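Local atomic coordinates of pesticidal crystal protein Cry2Aa (Bacillus thuringiensis serovar kurstaki, PDB entry 1I5P), a protein that kills dipteran and lepidopteran larvae by binding to their midgut epithelial cells and promoting colloid-osmotic lysis. Residues 299-308 with 422-430; 48-58 with 246-255. All coordinates share one frame; numbering follows the deposited sequence.

Contact 1: 299-308 with 422-430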
loop_
_atom_site.group_PDB
_atom_site.type_symbol
_atom_site.label_atom_id
_atom_site.label_comp_id
_atom_site.label_asym_id
_atom_site.label_seq_id
_atom_site.Cartn_x
_atom_site.Cartn_y
_atom_site.Cartn_z
ATOM N N LEU A 299 -0.563 15.742 1.048
ATOM C CA LEU A 299 0.345 16.398 0.114
ATOM C C LEU A 299 1.027 15.387 -0.797
ATOM O O LEU A 299 1.155 15.608 -2.001
ATOM C CB LEU A 299 1.419 17.171 0.877
ATOM C CG LEU A 299 2.585 17.732 0.056
ATOM C CD1 LEU A 299 2.096 18.863 -0.831
ATOM C CD2 LEU A 299 3.676 18.232 0.995
ATOM N N PHE A 300 1.471 14.282 -0.204
ATOM C CA PHE A 300 2.164 13.228 -0.935
ATOM C C PHE A 300 1.286 12.513 -1.960
ATOM O O PHE A 300 1.805 11.872 -2.873
ATOM C CB PHE A 300 2.754 12.211 0.050
ATOM C CG PHE A 300 3.774 12.799 0.999
ATOM C CD1 PHE A 300 4.137 12.115 2.156
ATOM C CD2 PHE A 300 4.372 14.035 0.738
ATOM C CE1 PHE A 300 5.077 12.641 3.039
ATOM C CE2 PHE A 300 5.314 14.570 1.618
ATOM C CZ PHE A 300 5.665 13.867 2.771
ATOM N N GLN A 301 -0.033 12.625 -1.823
ATOM C CA GLN A 301 -0.932 11.966 -2.768
ATOM C C GLN A 301 -1.600 12.925 -3.751
ATOM O O GLN A 301 -2.583 12.572 -4.400
ATOM C CB GLN A 301 -1.993 11.166 -2.014
ATOM C CG GLN A 301 -1.412 9.964 -1.290
ATOM C CD GLN A 301 -2.464 9.164 -0.578
ATOM O OE1 GLN A 301 -3.133 8.324 -1.181
ATOM N NE2 GLN A 301 -2.628 9.421 0.718
ATOM N N VAL A 302 -1.069 14.138 -3.856
ATOM C CA VAL A 302 -1.626 15.110 -4.785
ATOM C C VAL A 302 -1.416 14.591 -6.202
ATOM O O VAL A 302 -0.306 14.216 -6.575
ATOM C CB VAL A 302 -0.946 16.492 -4.633
ATOM C CG1 VAL A 302 -1.184 17.344 -5.889
ATOM C CG2 VAL A 302 -1.498 17.201 -3.410
ATOM N N ASN A 303 -2.493 14.571 -6.980
ATOM C CA ASN A 303 -2.456 14.103 -8.361
ATOM C C ASN A 303 -2.132 12.614 -8.448
ATOM O O ASN A 303 -1.521 12.172 -9.415
ATOM C CB ASN A 303 -1.423 14.896 -9.173
ATOM C CG ASN A 303 -1.853 16.336 -9.440
ATOM O OD1 ASN A 303 -3.028 16.672 -9.332
ATOM N ND2 ASN A 303 -0.896 17.182 -9.818
ATOM N N SER A 304 -2.534 11.844 -7.441
ATOM C CA SER A 304 -2.275 10.404 -7.435
ATOM C C SER A 304 -3.032 9.681 -8.540
ATOM O O SER A 304 -2.668 8.571 -8.916
ATOM C CB SER A 304 -2.674 9.785 -6.092
ATOM O OG SER A 304 -1.605 9.838 -5.161
ATOM N N ASN A 305 -4.091 10.306 -9.048
ATOM C CA ASN A 305 -4.891 9.694 -10.098
ATOM C C ASN A 305 -4.321 9.959 -11.491
ATOM O O ASN A 305 -4.816 9.432 -12.487
ATOM C CB ASN A 305 -6.338 10.181 -10.009
ATOM C CG ASN A 305 -6.463 11.683 -10.154
ATOM O OD1 ASN A 305 -5.685 12.443 -9.584
ATOM N ND2 ASN A 305 -7.463 12.120 -10.915
ATOM N N TYR A 306 -3.268 10.768 -11.558
ATOM C CA TYR A 306 -2.629 11.069 -12.832
ATOM C C TYR A 306 -1.426 10.161 -13.063
ATOM O O TYR A 306 -0.976 9.464 -12.147
ATOM C CB TYR A 306 -2.185 12.535 -12.878
ATOM C CG TYR A 306 -3.327 13.495 -13.113
ATOM C CD1 TYR A 306 -4.111 13.948 -12.056
ATOM C CD2 TYR A 306 -3.667 13.896 -14.406
ATOM C CE1 TYR A 306 -5.213 14.773 -12.277
ATOM C CE2 TYR A 306 -4.764 14.718 -14.640
ATOM C CZ TYR A 306 -5.531 15.152 -13.576
ATOM O OH TYR A 306 -6.620 15.950 -13.830
ATOM N N ILE A 307 -0.916 10.166 -14.291
ATOM C CA ILE A 307 0.234 9.341 -14.640
ATOM C C ILE A 307 1.522 10.152 -14.561
ATOM O O ILE A 307 1.759 11.059 -15.361
ATOM C CB ILE A 307 0.063 8.731 -16.044
ATOM C CG1 ILE A 307 -1.154 7.794 -16.031
ATOM C CG2 ILE A 307 1.324 7.986 -16.461
ATOM C CD1 ILE A 307 -1.468 7.150 -17.360
ATOM N N LEU A 308 2.340 9.815 -13.566
ATOM C CA LEU A 308 3.615 10.484 -13.306
ATOM C C LEU A 308 4.528 10.492 -14.520
ATOM O O LEU A 308 4.839 9.442 -15.086
ATOM C CB LEU A 308 4.325 9.798 -12.135
ATOM C CG LEU A 308 5.682 10.348 -11.681
ATOM C CD1 LEU A 308 5.512 11.775 -11.180
ATOM C CD2 LEU A 308 6.259 9.459 -10.574
ATOM N N PHE A 422 5.975 0.261 -7.820
ATOM C CA PHE A 422 6.419 1.271 -8.766
ATOM C C PHE A 422 6.281 2.627 -8.102
ATOM O O PHE A 422 5.442 2.814 -7.216
ATOM C CB PHE A 422 5.559 1.264 -10.038
ATOM C CG PHE A 422 5.585 -0.035 -10.792
ATOM C CD1 PHE A 422 4.698 -1.057 -10.475
ATOM C CD2 PHE A 422 6.503 -0.239 -11.813
ATOM C CE1 PHE A 422 4.716 -2.263 -11.172
ATOM C CE2 PHE A 422 6.533 -1.449 -12.518
ATOM C CZ PHE A 422 5.636 -2.461 -12.190
ATOM N N ILE A 423 7.116 3.572 -8.513
ATOM C CA ILE A 423 7.001 4.909 -7.971
ATOM C C ILE A 423 5.899 5.539 -8.818
ATOM O O ILE A 423 6.151 6.012 -9.923
ATOM C CB ILE A 423 8.312 5.700 -8.126
ATOM C CG1 ILE A 423 9.387 5.102 -7.210
ATOM C CG2 ILE A 423 8.079 7.168 -7.780
ATOM C CD1 ILE A 423 10.754 5.730 -7.376
ATOM N N ARG A 424 4.671 5.504 -8.309
ATOM C CA ARG A 424 3.532 6.058 -9.027
ATOM C C ARG A 424 3.308 7.542 -8.774
ATOM O O ARG A 424 2.450 8.160 -9.398
ATOM C CB ARG A 424 2.264 5.274 -8.689
ATOM C CG ARG A 424 2.274 3.846 -9.231
ATOM C CD ARG A 424 2.441 3.821 -10.745
ATOM N NE ARG A 424 2.496 2.453 -11.251
ATOM C CZ ARG A 424 2.808 2.124 -12.500
ATOM N NH1 ARG A 424 3.096 3.066 -13.390
ATOM N NH2 ARG A 424 2.848 0.846 -12.852
ATOM N N ASN A 425 4.066 8.114 -7.850
ATOM C CA ASN A 425 3.950 9.539 -7.585
ATOM C C ASN A 425 5.193 10.052 -6.885
ATOM O O ASN A 425 5.928 9.290 -6.255
ATOM C CB ASN A 425 2.710 9.857 -6.737
ATOM C CG ASN A 425 2.305 11.329 -6.825
ATOM O OD1 ASN A 425 2.749 12.051 -7.713
ATOM N ND2 ASN A 425 1.452 11.771 -5.911
ATOM N N ILE A 426 5.440 11.349 -7.026
ATOM C CA ILE A 426 6.578 11.989 -6.388
ATOM C C ILE A 426 6.061 13.251 -5.716
ATOM O O ILE A 426 5.154 13.913 -6.221
ATOM C CB ILE A 426 7.671 12.371 -7.409
ATOM C CG1 ILE A 426 8.297 11.101 -7.998
ATOM C CG2 ILE A 426 8.744 13.219 -6.737
ATOM C CD1 ILE A 426 9.263 11.357 -9.138
ATOM N N SER A 427 6.624 13.567 -4.561
ATOM C CA SER A 427 6.232 14.760 -3.840
ATOM C C SER A 427 7.492 15.289 -3.187
ATOM O O SER A 427 8.598 14.969 -3.615
ATOM C CB SER A 427 5.176 14.427 -2.786
ATOM O OG SER A 427 4.595 15.603 -2.253
ATOM N N GLY A 428 7.333 16.092 -2.148
ATOM C CA GLY A 428 8.496 16.634 -1.477
ATOM C C GLY A 428 8.110 17.688 -0.467
ATOM O O GLY A 428 6.948 18.093 -0.387
ATOM N N VAL A 429 9.092 18.124 0.314
ATOM C CA VAL A 429 8.862 19.147 1.320
ATOM C C VAL A 429 10.031 20.121 1.344
ATOM O O VAL A 429 11.142 19.786 0.927
ATOM C CB VAL A 429 8.701 18.539 2.735
ATOM C CG1 VAL A 429 7.496 17.617 2.771
ATOM C CG2 VAL A 429 9.960 17.779 3.130
ATOM N N PRO A 430 9.784 21.359 1.795
ATOM C CA PRO A 430 10.865 22.346 1.862
ATOM C C PRO A 430 11.620 22.090 3.171
ATOM O O PRO A 430 11.201 21.250 3.971
ATOM C CB PRO A 430 10.108 23.667 1.890
ATOM C CG PRO A 430 8.920 23.312 2.722
ATOM C CD PRO A 430 8.487 21.996 2.082
HETATM O O HOH W 1 2.609 16.918 -3.795
HETATM O O HOH W 2 2.861 15.308 -5.945
HETATM O O HOH W 3 -0.334 7.356 -8.691
HETATM O O HOH W 4 1.374 7.714 -11.813
#
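Asn425 points its amide from strand 422-430 into the turns that follow helix 293-300. Its CG, anti to the backbone N (chi1 -161°), swings the amide off the strand toward the turn and brings ND2 to Val302 O; this 3.1 Å hydrogen bond arrives from above the carbonyl plane, 43° out of it. Phe300 O lies equally near that nitrogen, while OD1 on the other branch is taken by Tyr342 OH and, weakly, by Ile426 N, so the amide is held at both ends. Toward the C-terminal end of the strand, Ser427 and Val429 meet the edge of the Phe300 ring: CD2 lies 3.4 Å from Ser427 OG, and CE2 meets Val429 CG1 at 3.9 Å. Leu299 brings CD2 to Gly428 O. At the opposite end Leu308 crosses Ile426 at about a right angle, its CD2 3.7 Å from Ile426 CG1 and close to Ile423 CG2, while its CB rests against Arg424 O. Arg424 and Asn425 form a classic beta bulge facing Val467. One water joins Leu299 O to Ser427 OG; two others link Arg424 O to Ser304 O and to Tyr306 O. The strand offers this beta-prism loop no direct backbone hydrogen bond; the Asn425 amide and waters meet its carbonyls instead.

Contact 2: 48-58 with 246-255; sequences LYVAPVVGTVS and TYMFLNVFEY
Leu48 and Thr246 open this contact of the N-terminal helical bundle, where the lead-in and start of helix 53-65 lie along helix 238-259; the axes of 53-58 and 246-255 come within 9.1 Å at 32°. Leu48 CD2 presses on Thr246 CG2 at a tight 3.5 Å, and Leu48 O sits in the plane of the Tyr247 ring at its edge. Tyr49 adds its carbonyl oxygen there. Val50 sends CG2 to Tyr247 CD1 (3.6 Å) and CG1 toward Asn251 ND2. At Ala51 the backbone N donates to a water that also bonds Tyr247 OH and Asn251 OD1; Tyr247 OH has a further partner in Thr97. Asn251 ND2 lies over one face of the Tyr247 ring, toward its rim, and donates to Tyr247 O at 3.0 Å, which fixes the amide. Val54 packs against both Asn251 and Leu250, with CG1 3.2 Å from Asn251 OD1 and CB near Leu250 O. Val57 crosses Tyr255 at about a right angle, CG1 meeting CE2 at 3.6 Å. Ser58 OG accepts from a water that also donates to Leu250 O. Tyr255, its CG anti to the carbonyl carbon (chi1 -56°), reaches back to donate a weak hydrogen bond from OH to Val54 O at 2.7 Å.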
loop_
_atom_site.group_PDB
_atom_site.type_symbol
_atom_site.label_atom_id
_atom_site.label_comp_id
_atom_site.label_asym_id
_atom_site.label_seq_id
_atom_site.Cartn_x
_atom_site.Cartn_y
_atom_site.Cartn_z
ATOM N N LEU A 48 14.029 -2.129 5.542
ATOM C CA LEU A 48 13.970 -1.321 6.760
ATOM C C LEU A 48 14.105 -2.290 7.912
ATOM O O LEU A 48 13.446 -2.134 8.927
ATOM C CB LEU A 48 12.627 -0.600 6.850
ATOM C CG LEU A 48 12.435 0.647 5.996
ATOM C CD1 LEU A 48 12.580 0.317 4.508
ATOM C CD2 LEU A 48 11.064 1.217 6.310
ATOM N N TYR A 49 14.972 -3.284 7.733
ATOM C CA TYR A 49 15.167 -4.353 8.707
ATOM C C TYR A 49 13.921 -5.217 8.568
ATOM O O TYR A 49 13.597 -6.036 9.424
ATOM C CB TYR A 49 15.308 -3.807 10.136
ATOM C CG TYR A 49 16.736 -3.444 10.480
ATOM C CD1 TYR A 49 17.215 -2.151 10.285
ATOM C CD2 TYR A 49 17.630 -4.418 10.920
ATOM C CE1 TYR A 49 18.554 -1.836 10.513
ATOM C CE2 TYR A 49 18.971 -4.116 11.146
ATOM C CZ TYR A 49 19.428 -2.830 10.940
ATOM O OH TYR A 49 20.763 -2.549 11.138
ATOM N N VAL A 50 13.222 -5.007 7.457
ATOM C CA VAL A 50 12.017 -5.764 7.154
ATOM C C VAL A 50 12.441 -7.145 6.670
ATOM O O VAL A 50 13.316 -7.271 5.818
ATOM C CB VAL A 50 11.177 -5.089 6.031
ATOM C CG1 VAL A 50 10.025 -6.008 5.611
ATOM C CG2 VAL A 50 10.632 -3.759 6.515
ATOM N N ALA A 51 11.828 -8.177 7.235
ATOM C CA ALA A 51 12.123 -9.551 6.849
ATOM C C ALA A 51 11.447 -9.789 5.505
ATOM O O ALA A 51 10.232 -9.635 5.382
ATOM C CB ALA A 51 11.575 -10.512 7.893
ATOM N N PRO A 52 12.226 -10.153 4.476
ATOM C CA PRO A 52 11.693 -10.409 3.134
ATOM C C PRO A 52 10.504 -11.366 3.063
ATOM O O PRO A 52 9.668 -11.243 2.168
ATOM C CB PRO A 52 12.906 -10.949 2.379
ATOM C CG PRO A 52 13.752 -11.555 3.478
ATOM C CD PRO A 52 13.660 -10.476 4.519
ATOM N N VAL A 53 10.424 -12.321 3.987
ATOM C CA VAL A 53 9.312 -13.261 3.977
ATOM C C VAL A 53 7.951 -12.553 4.039
ATOM O O VAL A 53 6.956 -13.058 3.509
ATOM C CB VAL A 53 9.408 -14.259 5.157
ATOM C CG1 VAL A 53 9.185 -13.537 6.479
ATOM C CG2 VAL A 53 8.393 -15.373 4.976
ATOM N N VAL A 54 7.897 -11.387 4.678
ATOM C CA VAL A 54 6.621 -10.678 4.785
ATOM C C VAL A 54 6.123 -10.321 3.389
ATOM O O VAL A 54 4.921 -10.372 3.115
ATOM C CB VAL A 54 6.734 -9.389 5.656
ATOM C CG1 VAL A 54 7.322 -9.736 7.021
ATOM C CG2 VAL A 54 7.581 -8.337 4.954
ATOM N N GLY A 55 7.059 -9.984 2.508
ATOM C CA GLY A 55 6.709 -9.640 1.144
ATOM C C GLY A 55 6.209 -10.857 0.389
ATOM O O GLY A 55 5.253 -10.769 -0.379
ATOM N N THR A 56 6.855 -11.996 0.613
ATOM C CA THR A 56 6.451 -13.232 -0.042
ATOM C C THR A 56 5.056 -13.647 0.419
ATOM O O THR A 56 4.196 -13.983 -0.399
ATOM C CB THR A 56 7.427 -14.386 0.271
ATOM O OG1 THR A 56 8.756 -14.012 -0.113
ATOM C CG2 THR A 56 7.030 -15.639 -0.501
ATOM N N VAL A 57 4.832 -13.618 1.728
ATOM C CA VAL A 57 3.537 -14.010 2.277
ATOM C C VAL A 57 2.405 -13.126 1.763
ATOM O O VAL A 57 1.360 -13.627 1.351
ATOM C CB VAL A 57 3.537 -13.969 3.822
ATOM C CG1 VAL A 57 2.144 -14.292 4.352
ATOM C CG2 VAL A 57 4.547 -14.968 4.369
ATOM N N SER A 58 2.611 -11.815 1.782
ATOM C CA SER A 58 1.573 -10.913 1.309
ATOM C C SER A 58 1.298 -11.166 -0.173
ATOM O O SER A 58 0.143 -11.224 -0.593
ATOM C CB SER A 58 1.982 -9.454 1.553
ATOM O OG SER A 58 3.254 -9.184 1.002
ATOM N N THR A 246 6.133 2.397 6.947
ATOM C CA THR A 246 6.473 1.387 5.959
ATOM C C THR A 246 6.703 0.043 6.620
ATOM O O THR A 246 6.157 -0.975 6.185
ATOM C CB THR A 246 7.734 1.783 5.176
ATOM O OG1 THR A 246 7.420 2.879 4.308
ATOM C CG2 THR A 246 8.256 0.613 4.357
ATOM N N TYR A 247 7.505 0.046 7.681
ATOM C CA TYR A 247 7.809 -1.178 8.399
ATOM C C TYR A 247 6.524 -1.879 8.843
ATOM O O TYR A 247 6.347 -3.074 8.607
ATOM C CB TYR A 247 8.686 -0.884 9.623
ATOM C CG TYR A 247 9.282 -2.136 10.221
ATOM C CD1 TYR A 247 10.577 -2.550 9.888
ATOM C CD2 TYR A 247 8.526 -2.951 11.063
ATOM C CE1 TYR A 247 11.097 -3.751 10.378
ATOM C CE2 TYR A 247 9.035 -4.151 11.553
ATOM C CZ TYR A 247 10.317 -4.545 11.205
ATOM O OH TYR A 247 10.799 -5.754 11.664
ATOM N N MET A 248 5.624 -1.136 9.482
ATOM C CA MET A 248 4.360 -1.707 9.954
ATOM C C MET A 248 3.383 -2.052 8.829
ATOM O O MET A 248 2.618 -3.012 8.934
ATOM C CB MET A 248 3.694 -0.753 10.949
ATOM C CG MET A 248 4.434 -0.635 12.287
ATOM S SD MET A 248 4.573 -2.227 13.151
ATOM C CE MET A 248 6.087 -1.984 14.126
ATOM N N PHE A 249 3.400 -1.285 7.747
ATOM C CA PHE A 249 2.494 -1.587 6.648
ATOM C C PHE A 249 2.914 -2.877 5.937
ATOM O O PHE A 249 2.069 -3.658 5.508
ATOM C CB PHE A 249 2.430 -0.414 5.671
ATOM C CG PHE A 249 1.253 0.493 5.910
ATOM C CD1 PHE A 249 1.187 1.284 7.054
ATOM C CD2 PHE A 249 0.178 0.508 5.023
ATOM C CE1 PHE A 249 0.076 2.078 7.314
ATOM C CE2 PHE A 249 -0.945 1.300 5.271
ATOM C CZ PHE A 249 -0.997 2.087 6.421
ATOM N N LEU A 250 4.217 -3.113 5.834
ATOM C CA LEU A 250 4.708 -4.324 5.182
ATOM C C LEU A 250 4.599 -5.551 6.084
ATOM O O LEU A 250 4.321 -6.654 5.612
ATOM C CB LEU A 250 6.165 -4.140 4.756
ATOM C CG LEU A 250 6.403 -3.281 3.510
ATOM C CD1 LEU A 250 7.895 -3.076 3.306
ATOM C CD2 LEU A 250 5.783 -3.964 2.299
ATOM N N ASN A 251 4.810 -5.341 7.382
ATOM C CA ASN A 251 4.765 -6.408 8.377
ATOM C C ASN A 251 3.386 -6.678 8.946
ATOM O O ASN A 251 3.124 -7.770 9.455
ATOM C CB ASN A 251 5.686 -6.068 9.554
ATOM C CG ASN A 251 7.098 -6.532 9.342
ATOM O OD1 ASN A 251 7.411 -7.705 9.544
ATOM N ND2 ASN A 251 7.966 -5.616 8.926
ATOM N N VAL A 252 2.507 -5.686 8.873
ATOM C CA VAL A 252 1.187 -5.832 9.458
ATOM C C VAL A 252 -0.038 -5.454 8.632
ATOM O O VAL A 252 -0.942 -6.265 8.457
ATOM C CB VAL A 252 1.113 -5.037 10.792
ATOM C CG1 VAL A 252 -0.277 -5.172 11.412
ATOM C CG2 VAL A 252 2.190 -5.533 11.757
ATOM N N PHE A 253 -0.081 -4.235 8.116
ATOM C CA PHE A 253 -1.278 -3.812 7.405
ATOM C C PHE A 253 -1.566 -4.335 6.014
ATOM O O PHE A 253 -2.704 -4.236 5.544
ATOM C CB PHE A 253 -1.384 -2.291 7.488
ATOM C CG PHE A 253 -1.475 -1.809 8.902
ATOM C CD1 PHE A 253 -0.362 -1.280 9.544
ATOM C CD2 PHE A 253 -2.636 -2.031 9.642
ATOM C CE1 PHE A 253 -0.400 -0.987 10.907
ATOM C CE2 PHE A 253 -2.684 -1.744 10.997
ATOM C CZ PHE A 253 -1.565 -1.224 11.633
ATOM N N GLU A 254 -0.561 -4.900 5.354
ATOM C CA GLU A 254 -0.800 -5.495 4.047
ATOM C C GLU A 254 -1.728 -6.664 4.341
ATOM O O GLU A 254 -2.626 -6.982 3.565
ATOM C CB GLU A 254 0.504 -6.011 3.445
ATOM C CG GLU A 254 1.138 -5.044 2.477
ATOM C CD GLU A 254 0.264 -4.796 1.258
ATOM O OE1 GLU A 254 0.074 -3.614 0.900
ATOM O OE2 GLU A 254 -0.229 -5.781 0.659
ATOM N N TYR A 255 -1.511 -7.289 5.495
ATOM C CA TYR A 255 -2.323 -8.424 5.918
ATOM C C TYR A 255 -3.697 -7.971 6.376
ATOM O O TYR A 255 -4.706 -8.563 6.006
ATOM C CB TYR A 255 -1.614 -9.180 7.042
ATOM C CG TYR A 255 -0.226 -9.627 6.650
ATOM C CD1 TYR A 255 0.898 -9.210 7.365
ATOM C CD2 TYR A 255 -0.034 -10.451 5.543
ATOM C CE1 TYR A 255 2.185 -9.606 6.977
ATOM C CE2 TYR A 255 1.241 -10.853 5.152
ATOM C CZ TYR A 255 2.341 -10.431 5.866
ATOM O OH TYR A 255 3.591 -10.842 5.465
HETATM O O HOH W 5 10.187 -7.590 9.595
HETATM O O HOH W 6 4.242 -7.253 2.909
#

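Overall arrangement
Both contacts are buried, yet they belong to different domains: contact 2 joins two helices of the N-terminal bundle, contact 1 a helix end and its following loop to an edge strand of a three-stranded sheet in the middle domain. They share no secondary-structure element; their centres lie 22 Å apart and their nearest atoms about 9 Å, without touching. Each mixes apolar contacts with bridging waters. In contact 1 a side-chain amide on the strand serves a carbonyl of an irregular loop, whereas in contact 2 the polar ends of tyrosine, asparagine and serine meet waters and backbone carbonyls beside valines and leucines. Two tyrosine rings take part there; contact 1 has a single phenylalanine ring at the interface.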